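Local coordinates for ABC transporter binding protein AcbH (Actinoplanes, PDB 3OO8) that binds beta-D-galactopyranose with an exclusive preference, as the extracellular solute receptor of an ABC transporter, at residues 68-71 and 76-79; 170-175 and 257-262; 179-184 and 246-251. The protein carries 2 engineered substitutions. All coordinates share one frame; numbering follows the deposited sequence. Where two conformers were deposited one is given.

The three contacts come from the two lobes of a class 2 solute-binding fold, with interaction 1 far from the other two. Its centre is 43 Å from that of interaction 2 and 34 Å from that of interaction 3, and it comes first along the chain, within helix 67-79. Interactions 2 and 3 lie only 11 Å apart, centre to centre, and touch: Met-259 O probably accepts a hydrogen bond from Ala-181 N, joining the parallel neighbours 257-261 and 178-181 of one sheet. Interaction 3 is nested inside the loop closed by interaction 2. Interaction 1 thus belongs to a galactose-binding helix, whereas the other two lie together in the interior of the second lobe.

Interaction 1: residues 68-71 and 76-79; sequences NTFQ and NYLQ
Phe-70 and Tyr-77 stand seven residues apart on one continuous helix, 67-79, two turns from each other along the same side, with their CA atoms 8.3 Å apart. Their rings bridge that spacing as a T-shaped (edge-to-face) pair. The centroids are 5.1 Å apart and the planes meet at 57°, well short of perpendicular, so the Phe-70 ring leans over its partner. Phe-70 CZ lies 3.9 Å from Tyr-77 CE2, and Phe-70 CE1 sits above the same face, 4.1 Å from Tyr-77 CZ, displaced from the ring centre toward the rim. Both first torsions carry CG opposite the backbone N (chi1 -170° for Phe-70, 168° for Tyr-77), which sends the two rings out from the same side of the helix and lets them meet. The phenol end of Tyr-77 is held separately, its OH hydrogen-bonded to Asp-83 OD2, and this should limit how far the ring can swing away from Phe-70. Replacing Phe-70 by an alanine is likely to leave that tyrosine face without its aromatic partner and to open a gap between the helix and the strand behind it. The neighbouring Gln-71, a residue of the galactose site, takes no part in the ring pair. Around the pair, strand 85-89 supplies the underlying surface: Phe-70 packs on Thr-87 and Tyr-77 on Ala-86, while Pro-82, in the loop leading to that strand, also touches Tyr-77, so the aromatic pair seats helix 67-79 against the sheet.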
loop_
_atom_site.group_PDB
_atom_site.type_symbol
_atom_site.label_atom_id
_atom_site.label_comp_id
_atom_site.label_asym_id
_atom_site.label_seq_id
_atom_site.Cartn_x
_atom_site.Cartn_y
_atom_site.Cartn_z
ATOM N N ASN A 68 -1.846 -12.357 12.300
ATOM C CA ASN A 68 -2.022 -13.287 11.198
ATOM C C ASN A 68 -3.262 -14.140 11.353
ATOM O O ASN A 68 -3.977 -14.374 10.389
ATOM C CB ASN A 68 -0.766 -14.138 11.020
ATOM C CG ASN A 68 0.351 -13.365 10.358
ATOM O OD1 ASN A 68 0.157 -12.247 9.863
ATOM N ND2 ASN A 68 1.542 -13.947 10.360
ATOM N N THR A 69 -3.513 -14.584 12.577
ATOM C CA THR A 69 -4.709 -15.362 12.880
ATOM C C THR A 69 -5.980 -14.606 12.561
ATOM O O THR A 69 -6.901 -15.172 11.980
ATOM C CB THR A 69 -4.745 -15.794 14.343
ATOM O OG1 THR A 69 -3.511 -16.457 14.629
ATOM C CG2 THR A 69 -5.901 -16.728 14.605
ATOM N N PHE A 70 -6.039 -13.337 12.981
ATOM C CA PHE A 70 -7.209 -12.499 12.698
ATOM C C PHE A 70 -7.436 -12.421 11.181
ATOM O O PHE A 70 -8.570 -12.572 10.702
ATOM C CB PHE A 70 -6.997 -11.078 13.269
ATOM C CG PHE A 70 -8.231 -10.232 13.231
ATOM C CD1 PHE A 70 -9.137 -10.292 14.300
ATOM C CD2 PHE A 70 -8.480 -9.376 12.146
ATOM C CE1 PHE A 70 -10.321 -9.533 14.289
ATOM C CE2 PHE A 70 -9.671 -8.618 12.118
ATOM C CZ PHE A 70 -10.565 -8.685 13.197
ATOM N N GLN A 71 -6.373 -12.162 10.428
ATOM C CA GLN A 71 -6.465 -12.069 8.979
ATOM C C GLN A 71 -7.052 -13.389 8.453
ATOM O O GLN A 71 -8.036 -13.409 7.706
ATOM C CB GLN A 71 -5.055 -11.885 8.395
ATOM C CG GLN A 71 -4.259 -10.787 9.089
ATOM C CD GLN A 71 -4.966 -9.452 9.073
ATOM O OE1 GLN A 71 -5.429 -8.978 10.106
ATOM N NE2 GLN A 71 -5.060 -8.842 7.897
ATOM N N ASN A 76 -14.926 -16.092 8.479
ATOM C CA ASN A 76 -15.634 -16.861 9.517
ATOM C C ASN A 76 -16.022 -15.947 10.676
ATOM O O ASN A 76 -17.126 -16.035 11.230
ATOM C CB ASN A 76 -14.737 -17.981 10.059
ATOM C CG ASN A 76 -15.433 -18.839 11.117
ATOM O OD1 ASN A 76 -16.534 -19.347 10.900
ATOM N ND2 ASN A 76 -14.786 -19.012 12.257
ATOM N N TYR A 77 -15.095 -15.055 11.020
ATOM C CA TYR A 77 -15.311 -14.066 12.075
ATOM C C TYR A 77 -16.515 -13.170 11.813
ATOM O O TYR A 77 -17.360 -12.983 12.695
ATOM C CB TYR A 77 -14.033 -13.255 12.273
ATOM C CG TYR A 77 -14.176 -11.999 13.124
ATOM C CD1 TYR A 77 -14.113 -12.056 14.515
ATOM C CD2 TYR A 77 -14.304 -10.749 12.517
ATOM C CE1 TYR A 77 -14.235 -10.886 15.293
ATOM C CE2 TYR A 77 -14.395 -9.593 13.282
ATOM C CZ TYR A 77 -14.360 -9.665 14.662
ATOM O OH TYR A 77 -14.441 -8.490 15.411
ATOM N N LEU A 78 -16.609 -12.620 10.603
ATOM C CA LEU A 78 -17.716 -11.753 10.246
ATOM C C LEU A 78 -19.038 -12.517 10.214
ATOM O O LEU A 78 -20.108 -11.957 10.471
ATOM C CB LEU A 78 -17.453 -11.125 8.869
ATOM C CG LEU A 78 -16.283 -10.132 8.878
ATOM C CD1 LEU A 78 -15.900 -9.731 7.465
ATOM C CD2 LEU A 78 -16.649 -8.902 9.715
ATOM N N GLN A 79 -18.973 -13.805 9.907
ATOM C CA GLN A 79 -20.216 -14.580 9.792
ATOM C C GLN A 79 -20.718 -15.141 11.112
ATOM O O GLN A 79 -21.863 -15.584 11.199
ATOM C CB GLN A 79 -20.047 -15.684 8.754
ATOM C CG GLN A 79 -19.740 -15.103 7.389
ATOM C CD GLN A 79 -19.661 -16.136 6.304
ATOM O OE1 GLN A 79 -20.673 -16.706 5.905
ATOM N NE2 GLN A 79 -18.457 -16.357 5.783
#

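Interaction 2: residues 170-175 and 257-262; sequences RKMQSD and AGMMFQ
Met-172, on the last turns of helix 162-174, reaches across to Gly-258 and Met-259 at the start of strand 257-261, and the whole meeting is made by its thioether end. The sulfur SD of Met-172 lies 3.8 Å from Met-259 CE and 4.0 Å from Gly-258 CA, while its methyl CE rests 3.9 Å from Met-259 CG. In Met-172, chi2 of 168° carries SD out to the strand and chi3 of -175° continues the line to CE. Met-259 answers with a bent end: its chi3 of -78° folds CE back beside the Met-172 sulfur, and the two chains pass each other at a slant. The tight part is the fit of the thioether end against Gly-258 and Met-259. The chain turns a corner at Gly-258, and even a CB there would run into Met-172 SD, so the lack of a side chain lets the sulfur come close to the backbone. All three touching residues are buried, with Tyr-156 also packing on Met-172, and Val-144 and Leu-180 on Met-259. The outer side of the helix is quite different: Arg-170, Lys-171, Gln-173 and Ser-174 are exposed and make no contact with 257-262. There Arg-170 NH1 is hydrogen-bonded to Tyr-235 OH, whereas Asp-175 OD2, just past the helix, bonds Tyr-156 OH. Between helix and strand, then, the join is apolar, made of two thioethers and a glycine CA with no polar bond between the segments; its hold comes from dispersion and fit, and the backbone bonds of Gly-258 and Met-259 run to Val-178 and Ala-181 of the neighbouring strand.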
loop_
_atom_site.group_PDB
_atom_site.type_symbol
_atom_site.label_atom_id
_atom_site.label_comp_id
_atom_site.label_asym_id
_atom_site.label_seq_id
_atom_site.Cartn_x
_atom_site.Cartn_y
_atom_site.Cartn_z
ATOM N N ARG A 170 21.382 5.152 -16.935
ATOM C CA ARG A 170 22.524 4.971 -17.822
ATOM C C ARG A 170 23.743 5.728 -17.318
ATOM O O ARG A 170 24.857 5.186 -17.339
ATOM C CB ARG A 170 22.175 5.301 -19.275
ATOM C CG ARG A 170 21.259 4.251 -19.894
ATOM C CD ARG A 170 20.945 4.509 -21.371
ATOM N NE ARG A 170 22.080 4.239 -22.263
ATOM C CZ ARG A 170 22.452 3.026 -22.686
ATOM N NH1 ARG A 170 21.820 1.920 -22.279
ATOM N NH2 ARG A 170 23.486 2.906 -23.509
ATOM N N LYS A 171 23.528 6.945 -16.828
ATOM C CA LYS A 171 24.615 7.765 -16.271
ATOM C C LYS A 171 25.220 7.061 -15.046
ATOM O O LYS A 171 26.466 7.005 -14.862
ATOM C CB LYS A 171 24.081 9.146 -15.904
ATOM C CG LYS A 171 25.120 10.126 -15.360
ATOM C CD LYS A 171 24.498 11.514 -15.185
ATOM C CE LYS A 171 25.370 12.462 -14.352
ATOM N NZ LYS A 171 26.582 12.877 -15.103
ATOM N N MET A 172 24.348 6.516 -14.206
ATOM C CA MET A 172 24.786 5.774 -13.032
ATOM C C MET A 172 25.650 4.574 -13.395
ATOM O O MET A 172 26.649 4.304 -12.722
ATOM C CB MET A 172 23.598 5.305 -12.191
ATOM C CG MET A 172 23.086 6.394 -11.279
ATOM S SD MET A 172 21.504 5.928 -10.560
ATOM C CE MET A 172 21.043 7.419 -9.646
ATOM N N GLN A 173 25.255 3.841 -14.433
ATOM C CA GLN A 173 26.049 2.704 -14.874
ATOM C C GLN A 173 27.431 3.153 -15.326
ATOM O O GLN A 173 28.431 2.539 -14.942
ATOM C CB GLN A 173 25.343 1.921 -15.988
ATOM C CG GLN A 173 24.344 0.938 -15.421
ATOM C CD GLN A 173 23.788 -0.057 -16.433
ATOM O OE1 GLN A 173 23.788 0.181 -17.648
ATOM N NE2 GLN A 173 23.283 -1.174 -15.922
ATOM N N SER A 174 27.478 4.204 -16.143
ATOM C CA SER A 174 28.756 4.796 -16.595
ATOM C C SER A 174 29.597 5.259 -15.406
ATOM O O SER A 174 30.835 5.189 -15.438
ATOM C CB SER A 174 28.504 5.958 -17.557
ATOM O OG SER A 174 28.055 5.447 -18.805
ATOM N N ASP A 175 28.929 5.719 -14.351
ATOM C CA ASP A 175 29.614 6.114 -13.128
ATOM C C ASP A 175 30.005 4.910 -12.249
ATOM O O ASP A 175 30.575 5.093 -11.173
ATOM C CB ASP A 175 28.779 7.103 -12.309
ATOM C CG ASP A 175 28.655 8.488 -12.957
ATOM O OD1 ASP A 175 29.396 8.814 -13.921
ATOM O OD2 ASP A 175 27.788 9.270 -12.491
ATOM N N ALA A 257 24.433 1.273 -4.622
ATOM C CA ALA A 257 23.364 1.411 -5.614
ATOM C C ALA A 257 22.875 2.862 -5.560
ATOM O O ALA A 257 22.933 3.486 -4.504
ATOM C CB ALA A 257 22.214 0.454 -5.288
ATOM N N GLY A 258 22.389 3.372 -6.689
ATOM C CA GLY A 258 21.906 4.748 -6.769
ATOM C C GLY A 258 20.473 4.988 -6.302
ATOM O O GLY A 258 20.156 6.083 -5.815
ATOM N N MET A 259 19.617 3.975 -6.452
ATOM C CA MET A 259 18.176 4.078 -6.115
ATOM C C MET A 259 17.611 2.724 -5.666
ATOM O O MET A 259 18.205 1.659 -5.904
ATOM C CB MET A 259 17.392 4.484 -7.374
ATOM C CG MET A 259 17.879 5.770 -8.045
ATOM S SD MET A 259 17.051 6.186 -9.613
ATOM C CE MET A 259 17.816 5.103 -10.820
ATOM N N MET A 260 16.453 2.747 -5.021
ATOM C CA MET A 260 15.745 1.503 -4.740
ATOM C C MET A 260 14.249 1.812 -4.629
ATOM O O MET A 260 13.860 2.760 -3.932
ATOM C CB MET A 260 16.200 0.858 -3.447
ATOM C CG MET A 260 15.398 -0.406 -3.145
ATOM S SD MET A 260 16.193 -1.273 -1.767
ATOM C CE MET A 260 15.100 -2.686 -1.584
ATOM N N PHE A 261 13.428 1.052 -5.345
ATOM C CA PHE A 261 11.960 1.254 -5.325
ATOM C C PHE A 261 11.339 0.257 -4.368
ATOM O O PHE A 261 11.454 -0.944 -4.569
ATOM C CB PHE A 261 11.362 1.053 -6.755
ATOM C CG PHE A 261 9.848 1.180 -6.810
ATOM C CD1 PHE A 261 9.274 2.440 -6.750
ATOM C CD2 PHE A 261 9.038 0.057 -6.930
ATOM C CE1 PHE A 261 7.902 2.593 -6.826
ATOM C CE2 PHE A 261 7.654 0.202 -6.971
ATOM C CZ PHE A 261 7.115 1.491 -6.936
ATOM N N GLN A 262 10.713 0.738 -3.295
ATOM C CA GLN A 262 9.966 -0.155 -2.400
ATOM C C GLN A 262 9.135 0.695 -1.423
ATOM O O GLN A 262 9.028 1.914 -1.602
ATOM C CB GLN A 262 10.890 -1.150 -1.663
ATOM C CG GLN A 262 10.474 -2.582 -1.890
ATOM C CD GLN A 262 11.362 -3.600 -1.223
ATOM O OE1 GLN A 262 12.193 -4.224 -1.886
ATOM N NE2 GLN A 262 11.183 -3.792 0.068
#

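Interaction 3: residues 179-184 and 246-251; sequences PLAFAD and QDAAKA
Helix 245-253 lies against the end of strand 178-181 and the extended chain that follows it, an alanine-lined helix-to-sheet interface in which the CA atoms of Ala-181 and Ala-248 are 5.1 Å apart. The methyl of Ala-248 is its centre. Its CB meets Ala-183 CB at 3.8 Å and Ala-181 CB at 4.0 Å, and approaches Phe-182 N at 3.9 Å, so it fits between two residues whose methyls both point toward the helix. Ala-181 CB also sits 3.4 Å from Ala-248 O, a van der Waals contact with the helix backbone. Phe-182, between the two alanines, points its CB away from the helix; its ring packs on Trp-229 of helix 220-232, and its backbone is gripped by others: N bonds Gln-237 OE1, and O receives Arg-243 NH1. Met-260 of the adjacent strand packs on both Ala-181 and Ala-248, closing the same core. With methyls in place of larger side chains, helix and chain can approach closely. Such layering of helices on a central sheet is typical of the alpha/beta lobes of periplasmic-type solute-binding proteins, here with the side chain of Phe-182 about 8 Å from that of the galactose-binding Trp-142.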
loop_
_atom_site.group_PDB
_atom_site.type_symbol
_atom_site.label_atom_id
_atom_site.label_comp_id
_atom_site.label_asym_id
_atom_site.label_seq_id
_atom_site.Cartn_x
_atom_site.Cartn_y
_atom_site.Cartn_z
ATOM N N PRO A 179 22.212 0.912 -10.831
ATOM C CA PRO A 179 21.197 1.977 -10.780
ATOM C C PRO A 179 20.104 1.695 -9.757
ATOM O O PRO A 179 19.804 2.525 -8.901
ATOM C CB PRO A 179 20.640 1.994 -12.210
ATOM C CG PRO A 179 21.850 1.541 -13.058
ATOM C CD PRO A 179 22.400 0.414 -12.211
ATOM N N LEU A 180 19.486 0.530 -9.875
ATOM C CA LEU A 180 18.423 0.169 -8.969
ATOM C C LEU A 180 18.772 -1.077 -8.169
ATOM O O LEU A 180 18.867 -2.181 -8.703
ATOM C CB LEU A 180 17.124 -0.048 -9.760
ATOM C CG LEU A 180 16.486 1.189 -10.400
ATOM C CD1 LEU A 180 15.758 0.787 -11.670
ATOM C CD2 LEU A 180 15.530 1.855 -9.377
ATOM N N ALA A 181 18.992 -0.898 -6.877
ATOM C CA ALA A 181 19.084 -2.050 -5.986
ATOM C C ALA A 181 17.767 -2.813 -6.140
ATOM O O ALA A 181 16.687 -2.217 -6.175
ATOM C CB ALA A 181 19.269 -1.597 -4.550
ATOM N N PHE A 182 17.860 -4.134 -6.229
ATOM C CA PHE A 182 16.687 -4.938 -6.529
ATOM C C PHE A 182 16.809 -6.321 -5.888
ATOM O O PHE A 182 17.862 -6.963 -5.965
ATOM C CB PHE A 182 16.516 -5.031 -8.043
ATOM C CG PHE A 182 15.195 -5.623 -8.480
ATOM C CD1 PHE A 182 14.002 -5.090 -8.021
ATOM C CD2 PHE A 182 15.169 -6.702 -9.361
ATOM C CE1 PHE A 182 12.813 -5.630 -8.418
ATOM C CE2 PHE A 182 13.963 -7.267 -9.774
ATOM C CZ PHE A 182 12.779 -6.715 -9.291
ATOM N N ALA A 183 15.711 -6.785 -5.310
ATOM C CA ALA A 183 15.670 -8.031 -4.555
ATOM C C ALA A 183 14.291 -8.663 -4.674
ATOM O O ALA A 183 13.264 -7.961 -4.708
ATOM C CB ALA A 183 15.989 -7.749 -3.101
ATOM N N ASP A 184 14.259 -9.992 -4.773
ATOM C CA ASP A 184 12.969 -10.673 -4.856
ATOM C C ASP A 184 12.955 -12.085 -4.263
ATOM O O ASP A 184 12.036 -12.853 -4.508
ATOM C CB ASP A 184 12.485 -10.736 -6.293
ATOM C CG ASP A 184 10.977 -10.940 -6.390
ATOM O OD1 ASP A 184 10.237 -10.360 -5.557
ATOM O OD2 ASP A 184 10.534 -11.657 -7.324
ATOM N N GLN A 246 16.235 -6.505 2.469
ATOM C CA GLN A 246 17.140 -5.780 3.359
ATOM C C GLN A 246 18.554 -5.664 2.755
ATOM O O GLN A 246 19.214 -4.640 2.911
ATOM C CB GLN A 246 17.180 -6.447 4.743
ATOM C CG GLN A 246 15.831 -6.474 5.478
ATOM C CD GLN A 246 14.982 -7.701 5.199
ATOM O OE1 GLN A 246 15.121 -8.350 4.162
ATOM N NE2 GLN A 246 14.029 -7.977 6.105
ATOM N N ASP A 247 19.029 -6.702 2.064
ATOM C CA ASP A 247 20.360 -6.625 1.454
ATOM C C ASP A 247 20.407 -5.606 0.311
ATOM O O ASP A 247 21.421 -4.946 0.092
ATOM C CB ASP A 247 20.854 -8.001 0.991
ATOM C CG ASP A 247 21.391 -8.854 2.157
ATOM O OD1 ASP A 247 21.570 -8.316 3.262
ATOM O OD2 ASP A 247 21.631 -10.061 1.971
ATOM N N ALA A 248 19.299 -5.476 -0.423
ATOM C CA ALA A 248 19.214 -4.447 -1.452
ATOM C C ALA A 248 19.188 -3.067 -0.784
ATOM O O ALA A 248 19.866 -2.138 -1.228
ATOM C CB ALA A 248 17.969 -4.651 -2.330
ATOM N N ALA A 249 18.427 -2.940 0.299
ATOM C CA ALA A 249 18.357 -1.680 1.025
ATOM C C ALA A 249 19.728 -1.288 1.605
ATOM O O ALA A 249 20.099 -0.110 1.579
ATOM C CB ALA A 249 17.280 -1.759 2.111
ATOM N N LYS A 250 20.496 -2.285 2.047
ATOM C CA LYS A 250 21.848 -2.017 2.578
ATOM C C LYS A 250 22.760 -1.566 1.445
ATOM O O LYS A 250 23.621 -0.708 1.647
ATOM C CB LYS A 250 22.427 -3.224 3.324
ATOM C CG LYS A 250 22.015 -3.328 4.803
ATOM C CD LYS A 250 22.358 -2.064 5.646
ATOM C CE LYS A 250 21.893 -2.187 7.118
ATOM N NZ LYS A 250 21.629 -0.860 7.831
ATOM N N ALA A 251 22.569 -2.112 0.243
ATOM C CA ALA A 251 23.357 -1.666 -0.911
ATOM C C ALA A 251 23.139 -0.179 -1.203
ATOM O O ALA A 251 24.095 0.555 -1.492
ATOM C CB ALA A 251 23.090 -2.521 -2.156
#